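Local structure of SRPBCC family protein (Bacillus thuringiensis serovar konkukian, 3F08) at residues P78-N83 with V110-E115. The protein is of unknown function but has a Bet v 1-like fold and probably binds a small hydrophobic ligand. The protein carries 5 engineered substitutions. Residues are numbered along the deposited sequence; the frame is centred on the assembly and turned at random.
Sequences PFPVTN and VAVSDE. Engineered in segment 110-115: Ala111 (natural residue Glu).
An inverse gamma turn centred on Pro80, at the entrance to strand 81-92, meets Val110 and Val112 in the loop that carries the chain from strand 99-109 into helix 114-137. The turn is closed by Val81 N reaching back to Phe79 O at 2.7 Å, and the next carbonyl, that of Pro80, is directed at the loop. Val110 N donates to Pro80 O over 2.9 Å. The bond is fairly straight at hydrogen (157°), but the donor stands 47° above the carbonyl plane, away from either lone pair. It extends the antiparallel pairing of the two strands past the place where Thr82 and Thr108 bond through their backbones.

Two apolar contacts accompany the bond, Pro80 with Val112 and Thr82 with Val110. Pro80 presents the CB–CG edge of its ring to the two methyls of Val112, and the two side chains meet nearly at right angles. Pro80 CB is 3.9 Å from Val112 CG2 while Pro80 CG reaches Val112 CG1 as well, so the ring sits against the fork of the valine. The same Pro80 CB also comes to 3.4 Å from Val110 O. Further on, Thr82 and Val110 touch methyl to methyl, CG2 to CG2, at 3.6 Å. With Thr82 OG1 anti to its own nitrogen (chi1 -175°), the methyl rather than the hydroxyl takes this contact.

The contact lies at the surface, at the ends of two neighbouring inner strands, where the antiparallel sheet of this Bet v 1-like (helix-grip) fold hands over to its long C-terminal helix. Ser113, at the N-cap of helix 114-137, accepts a hydrogen bond from Glu116 N through its OG, and that helix receives Pro80 on Leu120 and both Val81 and Val112 on Ala117, while Val81 also rests on Phe107 of strand 99-109.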
# COMPACT_ATOMS: atom_id res chain seq x y z
N PRO B 78 -0.29 -16.77 15.43
CA PRO B 78 -0.01 -18.04 16.13
C PRO B 78 0.71 -19.08 15.28
O PRO B 78 0.49 -20.27 15.45
CB PRO B 78 -1.41 -18.51 16.53
CG PRO B 78 -2.20 -18.14 15.31
CD PRO B 78 -1.69 -16.74 14.97
N PHE B 79 1.57 -18.63 14.37
CA PHE B 79 2.31 -19.57 13.52
C PHE B 79 3.74 -19.69 14.01
O PHE B 79 4.38 -18.69 14.34
CB PHE B 79 2.27 -19.10 12.07
CG PHE B 79 0.88 -18.88 11.55
CD1 PHE B 79 -0.10 -19.86 11.70
CD2 PHE B 79 0.54 -17.68 10.93
CE1 PHE B 79 -1.41 -19.65 11.23
CE2 PHE B 79 -0.76 -17.45 10.46
CZ PHE B 79 -1.74 -18.44 10.61
N PRO B 80 4.28 -20.93 14.05
CA PRO B 80 5.65 -21.18 14.51
C PRO B 80 6.74 -20.74 13.54
O PRO B 80 7.59 -21.53 13.14
CB PRO B 80 5.66 -22.68 14.74
CG PRO B 80 4.76 -23.18 13.66
CD PRO B 80 3.60 -22.20 13.73
N VAL B 81 6.74 -19.46 13.18
CA VAL B 81 7.73 -18.94 12.26
C VAL B 81 8.06 -17.51 12.62
O VAL B 81 7.25 -16.81 13.23
CB VAL B 81 7.24 -18.95 10.80
CG1 VAL B 81 7.02 -20.39 10.33
CG2 VAL B 81 5.95 -18.14 10.68
N THR B 82 9.26 -17.08 12.24
CA THR B 82 9.70 -15.72 12.49
C THR B 82 10.33 -15.23 11.19
O THR B 82 10.52 -16.02 10.26
CB THR B 82 10.74 -15.67 13.64
OG1 THR B 82 11.06 -14.31 13.93
CG2 THR B 82 12.01 -16.40 13.25
N ASN B 83 10.63 -13.94 11.10
CA ASN B 83 11.21 -13.39 9.88
C ASN B 83 10.31 -13.72 8.69
O ASN B 83 10.78 -13.96 7.58
CB ASN B 83 12.60 -13.98 9.63
CG ASN B 83 13.56 -13.72 10.77
OD1 ASN B 83 13.76 -12.58 11.18
ND2 ASN B 83 14.17 -14.78 11.29
N VAL B 110 10.40 -21.90 13.92
CA VAL B 110 10.68 -21.75 15.34
C VAL B 110 9.95 -22.83 16.12
O VAL B 110 8.72 -22.87 16.14
CB VAL B 110 10.21 -20.37 15.88
CG1 VAL B 110 10.43 -20.29 17.38
CG2 VAL B 110 10.96 -19.25 15.17
N ALA B 111 10.71 -23.72 16.76
CA ALA B 111 10.15 -24.80 17.57
C ALA B 111 9.55 -25.96 16.76
O ALA B 111 8.94 -26.86 17.34
CB ALA B 111 9.11 -24.24 18.53
N VAL B 112 9.70 -25.93 15.44
CA VAL B 112 9.21 -27.00 14.57
C VAL B 112 10.26 -27.19 13.48
O VAL B 112 11.12 -26.34 13.29
CB VAL B 112 7.85 -26.64 13.90
CG1 VAL B 112 6.78 -26.47 14.96
CG2 VAL B 112 7.99 -25.38 13.05
N SER B 113 10.19 -28.31 12.75
CA SER B 113 11.15 -28.57 11.68
C SER B 113 10.87 -27.66 10.48
O SER B 113 9.77 -27.12 10.35
CB SER B 113 11.06 -30.03 11.24
OG SER B 113 9.78 -30.31 10.68
N ASP B 114 11.85 -27.49 9.60
CA ASP B 114 11.62 -26.67 8.42
C ASP B 114 10.45 -27.26 7.66
O ASP B 114 9.60 -26.53 7.13
CB ASP B 114 12.84 -26.65 7.50
CG ASP B 114 14.03 -25.95 8.12
OD1 ASP B 114 14.92 -26.64 8.64
OD2 ASP B 114 14.06 -24.70 8.09
N GLU B 115 10.42 -28.59 7.60
CA GLU B 115 9.37 -29.31 6.87
C GLU B 115 7.96 -29.05 7.40
O GLU B 115 7.01 -28.98 6.63
CB GLU B 115 9.65 -30.82 6.90
CG GLU B 115 10.95 -31.28 6.22
CD GLU B 115 12.22 -30.88 6.98
OE1 GLU B 115 12.14 -30.61 8.19
OE2 GLU B 115 13.30 -30.86 6.36